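Local coordinates for PA0821 (Pseudomonas aeruginosa, PDB 7DRG), which is a type VI secretion protein that probably acts as the antitoxin, or immunity protein, neutralising a putative VRR-NUC nuclease effector, at residues V37-G42 / E147-L152; A180-N185 / A274-A279; Q94-M99 / L109-T114. All coordinates share one frame; numbering follows the deposited sequence.

Contact 1: residues V37-G42 / E147-L152; sequences VLCLRG and EFSVPL
The carbonyl oxygen of Phe148 accepts the shortest backbone bond of this antiparallel β-strand pairing: Gly42 N lies 2.8 Å from Phe148 O, with an angle of 170° at the hydrogen. Arg41 CA makes a CA-H...O contact with the same oxygen, and Arg41 CG also lies close to it. Phe148 N returns a bond to Gly42 O, making Gly42 and Phe148 a hydrogen-bonded pair. Leu40 and Val150 form a second such pair, Leu40 N standing 3.0 Å from Val150 O and Val150 N bonding back to Leu40 O. The segment axes run 157° apart and approach to 4.6 Å. Between these pairs sits the non-hydrogen-bonded pair of Arg41 and Ser149, whose CB atoms are 3.9 Å apart.

The end of Glu147 approaches Arg41. The arginine chain leaves anti to its own N and bends at chi3 (74°), which lays NE 3.5 Å from Glu147 OE1. The carboxylate oxygen hangs over a face of the guanidinium, so the salt bridge is one of charge and no N-H aims at it. Directional bonds go to other partners: Glu147 OE1 to Thr43 OG1, Arg41 NH1 to Asn185 OD1, and Ser149 OG to Ala124 O and Asn185 ND2. The opposite face of the sheet from Arg41 and Ser149, with Leu40, Val150 and Phe148, is packed by helix 161-173, where Phe162 meets both aliphatic chains.

Pro151 is the N-cap of helix 152-157, and Leu152 is its first helical residue. Leu152 turns back over the partner strand, its CD1 3.9 Å from Leu38 CD2. One water bridges the two backbones there, donating to Leu38 O at 2.6 Å and accepting from Leu152 N at 2.9 Å.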
loop_
_atom_site.group_PDB
_atom_site.type_symbol
_atom_site.label_atom_id
_atom_site.label_comp_id
_atom_site.label_asym_id
_atom_site.label_seq_id
_atom_site.Cartn_x
_atom_site.Cartn_y
_atom_site.Cartn_z
ATOM N N VAL B 37 -7.170 -14.079 -2.798
ATOM C CA VAL B 37 -6.236 -15.116 -2.298
ATOM C C VAL B 37 -5.025 -15.138 -3.222
ATOM O O VAL B 37 -5.194 -15.145 -4.396
ATOM C CB VAL B 37 -6.880 -16.497 -2.126
ATOM C CG1 VAL B 37 -7.488 -17.002 -3.404
ATOM C CG2 VAL B 37 -5.891 -17.506 -1.567
ATOM N N LEU B 38 -3.849 -15.080 -2.629
ATOM C CA LEU B 38 -2.591 -15.104 -3.388
ATOM C C LEU B 38 -2.343 -16.533 -3.864
ATOM O O LEU B 38 -2.377 -17.430 -3.071
ATOM C CB LEU B 38 -1.446 -14.589 -2.513
ATOM C CG LEU B 38 -0.112 -14.365 -3.215
ATOM C CD1 LEU B 38 -0.207 -13.386 -4.369
ATOM C CD2 LEU B 38 0.956 -13.948 -2.234
ATOM N N CYS B 39 -2.106 -16.674 -5.152
ATOM C CA CYS B 39 -1.899 -18.001 -5.710
ATOM C C CYS B 39 -0.927 -17.905 -6.882
ATOM O O CYS B 39 -0.415 -16.830 -7.212
ATOM C CB CYS B 39 -3.241 -18.617 -6.122
ATOM S SG CYS B 39 -4.083 -17.655 -7.393
ATOM N N LEU B 40 -0.652 -19.054 -7.490
ATOM C CA LEU B 40 0.166 -19.133 -8.695
ATOM C C LEU B 40 -0.780 -19.281 -9.882
ATOM O O LEU B 40 -1.397 -20.335 -10.060
ATOM C CB LEU B 40 1.132 -20.307 -8.599
ATOM C CG LEU B 40 1.939 -20.660 -9.844
ATOM C CD1 LEU B 40 2.681 -19.448 -10.371
ATOM C CD2 LEU B 40 2.910 -21.789 -9.494
ATOM N N ARG B 41 -0.879 -18.235 -10.697
ATOM C CA ARG B 41 -1.860 -18.168 -11.771
ATOM C C ARG B 41 -1.173 -18.045 -13.121
ATOM O O ARG B 41 -0.175 -17.327 -13.261
ATOM C CB ARG B 41 -2.809 -16.983 -11.573
ATOM C CG ARG B 41 -3.995 -16.957 -12.535
ATOM C CD ARG B 41 -5.001 -15.870 -12.114
ATOM N NE ARG B 41 -4.529 -14.518 -12.406
ATOM C CZ ARG B 41 -5.115 -13.429 -11.906
ATOM N NH1 ARG B 41 -6.148 -13.567 -11.094
ATOM N NH2 ARG B 41 -4.674 -12.218 -12.214
ATOM N N GLY B 42 -1.721 -18.744 -14.109
ATOM C CA GLY B 42 -1.274 -18.625 -15.488
ATOM C C GLY B 42 -2.392 -18.077 -16.350
ATOM O O GLY B 42 -3.562 -18.409 -16.145
ATOM N N GLU B 147 -7.400 -18.880 -17.996
ATOM C CA GLU B 147 -6.654 -18.602 -16.774
ATOM C C GLU B 147 -6.823 -19.768 -15.821
ATOM O O GLU B 147 -7.915 -20.328 -15.701
ATOM C CB GLU B 147 -7.131 -17.326 -16.071
ATOM C CG GLU B 147 -6.857 -16.046 -16.799
ATOM C CD GLU B 147 -6.873 -14.860 -15.853
ATOM O OE1 GLU B 147 -5.803 -14.266 -15.645
ATOM O OE2 GLU B 147 -7.953 -14.539 -15.297
ATOM N N PHE B 148 -5.749 -20.130 -15.131
ATOM C CA PHE B 148 -5.838 -21.240 -14.201
ATOM C C PHE B 148 -4.820 -21.027 -13.098
ATOM O O PHE B 148 -3.835 -20.307 -13.270
ATOM C CB PHE B 148 -5.624 -22.587 -14.909
ATOM C CG PHE B 148 -4.217 -22.813 -15.360
ATOM C CD1 PHE B 148 -3.722 -22.163 -16.472
ATOM C CD2 PHE B 148 -3.381 -23.662 -14.652
ATOM C CE1 PHE B 148 -2.406 -22.369 -16.885
ATOM C CE2 PHE B 148 -2.065 -23.873 -15.054
ATOM C CZ PHE B 148 -1.583 -23.219 -16.176
ATOM N N SER B 149 -5.074 -21.634 -11.944
ATOM C CA SER B 149 -4.184 -21.375 -10.827
ATOM C C SER B 149 -4.168 -22.547 -9.863
ATOM O O SER B 149 -5.113 -23.335 -9.788
ATOM C CB SER B 149 -4.594 -20.101 -10.076
ATOM O OG SER B 149 -5.789 -20.315 -9.338
ATOM N N VAL B 150 -3.078 -22.620 -9.104
ATOM C CA VAL B 150 -2.940 -23.559 -7.992
ATOM C C VAL B 150 -2.486 -22.785 -6.760
ATOM O O VAL B 150 -1.947 -21.671 -6.870
ATOM C CB VAL B 150 -1.935 -24.688 -8.320
ATOM C CG1 VAL B 150 -2.333 -25.439 -9.600
ATOM C CG2 VAL B 150 -0.506 -24.122 -8.418
ATOM N N PRO B 151 -2.665 -23.362 -5.569
ATOM C CA PRO B 151 -2.199 -22.698 -4.346
ATOM C C PRO B 151 -0.683 -22.645 -4.271
ATOM O O PRO B 151 0.024 -23.473 -4.847
ATOM C CB PRO B 151 -2.764 -23.576 -3.221
ATOM C CG PRO B 151 -3.837 -24.396 -3.856
ATOM C CD PRO B 151 -3.455 -24.570 -5.280
ATOM N N LEU B 152 -0.189 -21.655 -3.529
ATOM C CA LEU B 152 1.252 -21.537 -3.325
ATOM C C LEU B 152 1.810 -22.744 -2.583
ATOM O O LEU B 152 2.921 -23.200 -2.877
ATOM C CB LEU B 152 1.570 -20.249 -2.565
ATOM C CG LEU B 152 1.181 -18.936 -3.247
ATOM C CD1 LEU B 152 1.724 -17.756 -2.447
ATOM C CD2 LEU B 152 1.691 -18.867 -4.668
HETATM O O HOH W 1 -2.370 -19.969 -2.489
#

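Contact 2: residues A180-N185 / A274-A279; sequences AGHAYN and AYPYIA
Gly181 and Pro276 bring their CA atoms to 5.5 Å at the corner the chain turns at Gly181, next to strand 182-186, and the partner, residues 274-279, is an irregular loop that runs past without pairing. The contact is therefore a loop-on-strand packing built round one imidazole, that of His182, which the loop meets at one face and along an edge.

The aliphatic chain of Ile278 comes over one face of the ring. Its CG1 lies 3.3 Å from the centroid and only 8° off the ring normal, which meets the geometry of a CH-pi contact, and the two side chains cross at about a right angle. Pro276 acts from a different direction: its carbonyl oxygen sits at the ring edge, near the plane, 3.3 Å from His182 CE1, while its CB lies 3.6 Å from the same carbon. Tyr277 adds its carbonyl carbon near ND1. The histidine takes up this place with CG anti to its carbonyl carbon (chi1 -69°) and its ring turned by chi2 of 94°, so that a face meets the isoleucine and the CE1 edge meets the proline.

Beyond the two segments, Pro276 also packs on Trp232 and on Tyr290 of helix 288-297, whose hydroxyl bonds to Tyr277 N. Tyr277 OH is held by Glu349; the loop is thus tied to helix 288-297 and to Glu349. On the strand side, His182 shares a backbone hydrogen bond with Asp209.

Polar continuity across the junction is supplied by a single water in the plane of the imidazole, at its edge. It accepts from His182 N, donates to Tyr277 O at 2.9 Å, and lies 3.0 Å from His182 ND1.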
loop_
_atom_site.group_PDB
_atom_site.type_symbol
_atom_site.label_atom_id
_atom_site.label_comp_id
_atom_site.label_asym_id
_atom_site.label_seq_id
_atom_site.Cartn_x
_atom_site.Cartn_y
_atom_site.Cartn_z
ATOM N N ALA B 180 2.720 -16.267 -16.321
ATOM C CA ALA B 180 2.319 -16.965 -15.109
ATOM C C ALA B 180 3.197 -16.511 -13.956
ATOM O O ALA B 180 4.367 -16.174 -14.147
ATOM C CB ALA B 180 2.425 -18.484 -15.250
ATOM N N GLY B 181 2.622 -16.519 -12.761
ATOM C CA GLY B 181 3.349 -16.113 -11.567
ATOM C C GLY B 181 2.356 -15.805 -10.463
ATOM O O GLY B 181 1.208 -16.232 -10.512
ATOM N N HIS B 182 2.817 -15.048 -9.478
ATOM C CA HIS B 182 1.922 -14.642 -8.399
ATOM C C HIS B 182 0.798 -13.738 -8.894
ATOM O O HIS B 182 1.008 -12.831 -9.708
ATOM C CB HIS B 182 2.708 -13.916 -7.312
ATOM C CG HIS B 182 3.638 -14.801 -6.547
ATOM N ND1 HIS B 182 4.963 -14.953 -6.890
ATOM C CD2 HIS B 182 3.436 -15.593 -5.468
ATOM C CE1 HIS B 182 5.542 -15.787 -6.045
ATOM N NE2 HIS B 182 4.638 -16.194 -5.175
ATOM N N ALA B 183 -0.401 -13.991 -8.381
ATOM C CA ALA B 183 -1.561 -13.145 -8.637
ATOM C C ALA B 183 -2.572 -13.371 -7.530
ATOM O O ALA B 183 -2.543 -14.388 -6.831
ATOM C CB ALA B 183 -2.207 -13.434 -9.998
ATOM N N TYR B 184 -3.470 -12.406 -7.374
ATOM C CA TYR B 184 -4.623 -12.568 -6.500
ATOM C C TYR B 184 -5.828 -12.979 -7.328
ATOM O O TYR B 184 -6.221 -12.259 -8.251
ATOM C CB TYR B 184 -4.948 -11.285 -5.735
ATOM C CG TYR B 184 -4.025 -11.060 -4.580
ATOM C CD1 TYR B 184 -4.215 -11.722 -3.374
ATOM C CD2 TYR B 184 -2.925 -10.225 -4.706
ATOM C CE1 TYR B 184 -3.346 -11.535 -2.319
ATOM C CE2 TYR B 184 -2.057 -10.024 -3.649
ATOM C CZ TYR B 184 -2.269 -10.688 -2.466
ATOM O OH TYR B 184 -1.401 -10.506 -1.414
ATOM N N ASN B 185 -6.418 -14.123 -6.994
ATOM C CA ASN B 185 -7.777 -14.390 -7.446
ATOM C C ASN B 185 -8.718 -13.564 -6.587
ATOM O O ASN B 185 -8.567 -13.531 -5.365
ATOM C CB ASN B 185 -8.129 -15.871 -7.325
ATOM C CG ASN B 185 -7.498 -16.710 -8.407
ATOM O OD1 ASN B 185 -7.127 -16.199 -9.466
ATOM N ND2 ASN B 185 -7.395 -18.009 -8.161
ATOM N N ALA B 274 14.234 -19.754 -10.440
ATOM C CA ALA B 274 13.994 -21.094 -9.910
ATOM C C ALA B 274 12.589 -21.263 -9.362
ATOM O O ALA B 274 12.142 -22.398 -9.165
ATOM C CB ALA B 274 15.014 -21.406 -8.807
ATOM N N TYR B 275 11.898 -20.162 -9.094
ATOM C CA TYR B 275 10.538 -20.170 -8.575
ATOM C C TYR B 275 9.934 -18.804 -8.845
ATOM O O TYR B 275 10.664 -17.854 -9.147
ATOM C CB TYR B 275 10.514 -20.487 -7.067
ATOM C CG TYR B 275 11.618 -19.837 -6.261
ATOM C CD1 TYR B 275 11.659 -18.462 -6.067
ATOM C CD2 TYR B 275 12.609 -20.610 -5.674
ATOM C CE1 TYR B 275 12.671 -17.873 -5.322
ATOM C CE2 TYR B 275 13.616 -20.037 -4.931
ATOM C CZ TYR B 275 13.644 -18.671 -4.758
ATOM O OH TYR B 275 14.657 -18.113 -4.013
ATOM N N PRO B 276 8.611 -18.665 -8.764
ATOM C CA PRO B 276 8.022 -17.333 -8.936
ATOM C C PRO B 276 8.417 -16.399 -7.802
ATOM O O PRO B 276 8.605 -16.822 -6.658
ATOM C CB PRO B 276 6.511 -17.603 -8.946
ATOM C CG PRO B 276 6.342 -18.905 -8.233
ATOM C CD PRO B 276 7.578 -19.704 -8.601
ATOM N N TYR B 277 8.534 -15.110 -8.137
ATOM C CA TYR B 277 9.013 -14.080 -7.216
ATOM C C TYR B 277 7.914 -13.068 -6.931
ATOM O O TYR B 277 7.347 -12.484 -7.864
ATOM C CB TYR B 277 10.222 -13.332 -7.787
ATOM C CG TYR B 277 11.540 -14.068 -7.713
ATOM C CD1 TYR B 277 11.832 -15.100 -8.593
ATOM C CD2 TYR B 277 12.513 -13.698 -6.789
ATOM C CE1 TYR B 277 13.047 -15.767 -8.531
ATOM C CE2 TYR B 277 13.727 -14.354 -6.724
ATOM C CZ TYR B 277 13.988 -15.393 -7.598
ATOM O OH TYR B 277 15.197 -16.060 -7.547
ATOM N N ILE B 278 7.634 -12.856 -5.643
ATOM C CA ILE B 278 6.736 -11.789 -5.208
ATOM C C ILE B 278 7.428 -10.436 -5.295
ATOM O O ILE B 278 6.864 -9.454 -5.795
ATOM C CB ILE B 278 6.247 -12.064 -3.773
ATOM C CG1 ILE B 278 5.314 -13.272 -3.729
ATOM C CG2 ILE B 278 5.573 -10.830 -3.185
ATOM C CD1 ILE B 278 5.002 -13.746 -2.318
ATOM N N ALA B 279 8.662 -10.369 -4.809
ATOM C CA ALA B 279 9.409 -9.121 -4.720
ATOM C C ALA B 279 10.895 -9.466 -4.694
ATOM O O ALA B 279 11.289 -10.606 -4.962
ATOM C CB ALA B 279 8.982 -8.310 -3.489
HETATM O O HOH W 2 5.397 -13.679 -9.611
#

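Contact 3: residues Q94-M99 / L109-T114; sequences QPLREM and LSFCYT
A short helix packs here on one face of a β-strand: helix 96-101 closes over strand 109-114 through a small hydrophobic cluster whose centre is the Phe111 ring. Leu96 and Met99, three residues apart on the helix, both meet this ring, but in different ways. Leu96 CD1 stands over its face, 3.8 Å from the centroid and 8° off the normal, a CH-pi contact. Met99, a selenomethionine, comes at the rim: SE is 5.1 Å from the centroid and 77° off the normal, with Phe111 CE1 at 3.8 Å, the edge form of a Met-aromatic contact.

The bend of the Met99 chain at chi3 (-72°) turns its methyl toward the next inward residue of the strand, so that CE lies 3.4 Å from Tyr113 OH. Leu96 CB approaches that hydroxyl as well, at 3.9 Å. Tyr113 thus presents its oxygen to two carbon groups, and a water in the plane of its ring, at the edge, provides a polar partner. That water is 2.8 Å from Tyr113 OH and donates to Gln94 O at 2.6 Å, linking the strand to the turn that leads into the helix at Pro95, its N-cap residue.

Around this cluster, Phe62 of helix 52-69 stacks on the Tyr113 ring and also touches Leu96, while Leu76 of the neighbouring strand 75-77 meets both Met99 and Tyr113. The chemistry implies a junction held by dispersion between carbon, selenium and aromatic surfaces, in which the hydroxyl of the buried Tyr113 is linked to the helix segment through a water.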
loop_
_atom_site.group_PDB
_atom_site.type_symbol
_atom_site.label_atom_id
_atom_site.label_comp_id
_atom_site.label_asym_id
_atom_site.label_seq_id
_atom_site.Cartn_x
_atom_site.Cartn_y
_atom_site.Cartn_z
ATOM N N GLN B 94 -22.162 -31.095 -15.034
ATOM C CA GLN B 94 -21.912 -32.012 -16.133
ATOM C C GLN B 94 -20.439 -31.961 -16.520
ATOM O O GLN B 94 -19.760 -30.962 -16.271
ATOM C CB GLN B 94 -22.762 -31.634 -17.339
ATOM C CG GLN B 94 -24.257 -31.706 -17.118
ATOM C CD GLN B 94 -25.029 -31.223 -18.327
ATOM O OE1 GLN B 94 -25.080 -30.024 -18.605
ATOM N NE2 GLN B 94 -25.616 -32.155 -19.065
ATOM N N PRO B 95 -19.917 -33.024 -17.133
ATOM C CA PRO B 95 -18.558 -32.958 -17.680
ATOM C C PRO B 95 -18.424 -31.801 -18.655
ATOM O O PRO B 95 -19.361 -31.462 -19.381
ATOM C CB PRO B 95 -18.395 -34.305 -18.394
ATOM C CG PRO B 95 -19.297 -35.213 -17.644
ATOM C CD PRO B 95 -20.491 -34.374 -17.253
ATOM N N LEU B 96 -17.237 -31.191 -18.659
ATOM C CA LEU B 96 -16.998 -30.063 -19.553
ATOM C C LEU B 96 -17.245 -30.447 -21.009
ATOM O O LEU B 96 -17.840 -29.670 -21.760
ATOM C CB LEU B 96 -15.575 -29.522 -19.356
ATOM C CG LEU B 96 -15.220 -28.268 -20.148
ATOM C CD1 LEU B 96 -16.187 -27.146 -19.792
ATOM C CD2 LEU B 96 -13.791 -27.834 -19.847
ATOM N N ARG B 97 -16.834 -31.655 -21.417
ATOM C CA ARG B 97 -17.069 -32.081 -22.798
ATOM C C ARG B 97 -18.555 -32.158 -23.127
ATOM O O ARG B 97 -18.950 -31.937 -24.279
ATOM C CB ARG B 97 -16.412 -33.440 -23.053
ATOM C CG ARG B 97 -14.890 -33.391 -23.068
ATOM C CD ARG B 97 -14.261 -34.786 -23.079
ATOM N NE ARG B 97 -12.866 -34.738 -22.649
ATOM C CZ ARG B 97 -11.848 -34.497 -23.458
ATOM N NH1 ARG B 97 -12.072 -34.285 -24.746
ATOM N NH2 ARG B 97 -10.618 -34.470 -22.966
ATOM N N GLU B 98 -19.391 -32.475 -22.138
ATOM C CA GLU B 98 -20.824 -32.552 -22.388
ATOM C C GLU B 98 -21.422 -31.163 -22.565
ATOM O O GLU B 98 -22.284 -30.956 -23.425
ATOM C CB GLU B 98 -21.510 -33.312 -21.252
ATOM C CG GLU B 98 -22.998 -33.593 -21.464
ATOM C CD GLU B 98 -23.285 -34.719 -22.456
ATOM O OE1 GLU B 98 -22.392 -35.547 -22.736
ATOM O OE2 GLU B 98 -24.430 -34.774 -22.954
HETATM N N MSE B 99 -20.969 -30.195 -21.775
HETATM C CA MSE B 99 -21.474 -28.835 -21.897
HETATM C C MSE B 99 -21.003 -28.206 -23.207
HETATM O O MSE B 99 -21.767 -27.504 -23.875
HETATM C CB MSE B 99 -21.044 -27.996 -20.693
HETATM C CG MSE B 99 -21.777 -28.390 -19.425
HETATM SE SE MSE B 99 -21.274 -27.271 -17.910
HETATM C CE MSE B 99 -19.464 -27.966 -17.612
ATOM N N LEU B 109 -18.014 -19.199 -24.953
ATOM C CA LEU B 109 -17.508 -20.094 -23.920
ATOM C C LEU B 109 -17.375 -19.320 -22.620
ATOM O O LEU B 109 -16.675 -18.306 -22.571
ATOM C CB LEU B 109 -16.153 -20.674 -24.305
ATOM C CG LEU B 109 -16.054 -21.386 -25.643
ATOM C CD1 LEU B 109 -14.795 -22.213 -25.643
ATOM C CD2 LEU B 109 -17.289 -22.222 -25.873
ATOM N N SER B 110 -18.027 -19.806 -21.564
ATOM C CA SER B 110 -17.933 -19.159 -20.253
ATOM C C SER B 110 -17.969 -20.260 -19.198
ATOM O O SER B 110 -19.028 -20.838 -18.941
ATOM C CB SER B 110 -19.062 -18.153 -20.050
ATOM O OG SER B 110 -18.963 -17.524 -18.781
ATOM N N PHE B 111 -16.810 -20.556 -18.608
ATOM C CA PHE B 111 -16.695 -21.598 -17.594
ATOM C C PHE B 111 -15.649 -21.159 -16.590
ATOM O O PHE B 111 -14.479 -20.991 -16.950
ATOM C CB PHE B 111 -16.284 -22.947 -18.200
ATOM C CG PHE B 111 -17.237 -23.468 -19.235
ATOM C CD1 PHE B 111 -18.369 -24.172 -18.860
ATOM C CD2 PHE B 111 -16.989 -23.266 -20.586
ATOM C CE1 PHE B 111 -19.243 -24.658 -19.811
ATOM C CE2 PHE B 111 -17.867 -23.745 -21.545
ATOM C CZ PHE B 111 -18.994 -24.442 -21.156
ATOM N N CYS B 112 -16.053 -20.996 -15.337
ATOM C CA CYS B 112 -15.120 -20.601 -14.285
ATOM C C CYS B 112 -15.276 -21.552 -13.106
ATOM O O CYS B 112 -16.256 -21.463 -12.360
ATOM C CB CYS B 112 -15.358 -19.156 -13.862
ATOM S SG CYS B 112 -14.164 -18.614 -12.638
ATOM N N TYR B 113 -14.312 -22.460 -12.946
ATOM C CA TYR B 113 -14.278 -23.378 -11.818
ATOM C C TYR B 113 -13.458 -22.752 -10.703
ATOM O O TYR B 113 -12.327 -22.305 -10.937
ATOM C CB TYR B 113 -13.645 -24.712 -12.210
ATOM C CG TYR B 113 -14.421 -25.530 -13.219
ATOM C CD1 TYR B 113 -14.229 -25.348 -14.586
ATOM C CD2 TYR B 113 -15.321 -26.500 -12.803
ATOM C CE1 TYR B 113 -14.925 -26.124 -15.517
ATOM C CE2 TYR B 113 -16.016 -27.282 -13.729
ATOM C CZ TYR B 113 -15.817 -27.076 -15.073
ATOM O OH TYR B 113 -16.502 -27.847 -15.984
ATOM N N THR B 114 -14.020 -22.726 -9.496
ATOM C CA THR B 114 -13.339 -22.126 -8.354
ATOM C C THR B 114 -13.342 -23.094 -7.179
ATOM O O THR B 114 -14.023 -24.120 -7.188
ATOM C CB THR B 114 -13.985 -20.799 -7.930
ATOM O OG1 THR B 114 -15.282 -21.046 -7.374
ATOM C CG2 THR B 114 -14.103 -19.838 -9.105
HETATM O O HOH W 3 -17.713 -30.073 -14.896
#

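Overall arrangement
From the N terminus, strand 34-46, already paired with strand 19-22, gains a further partner when the chain reaches strand 144-151, so contact 1 closes a long loop. Within that loop lies contact 3, a local closure spanning just nine intervening residues, which fastens helix 96-101 to strand 109-114 about 19 Å from contact 1, centre to centre. Contact 2 opens after contact 1 has closed and ties the corner at Gly181 and His182 of strand 182-186 to the loop between strand 267-272 and helix 288-297. Contacts 1 and 2 touch directly: Cys39 N lies 2.9 Å from Ala183 O. Contact 3 touches neither, but strand 126-131 joins its strand to strand 144-151.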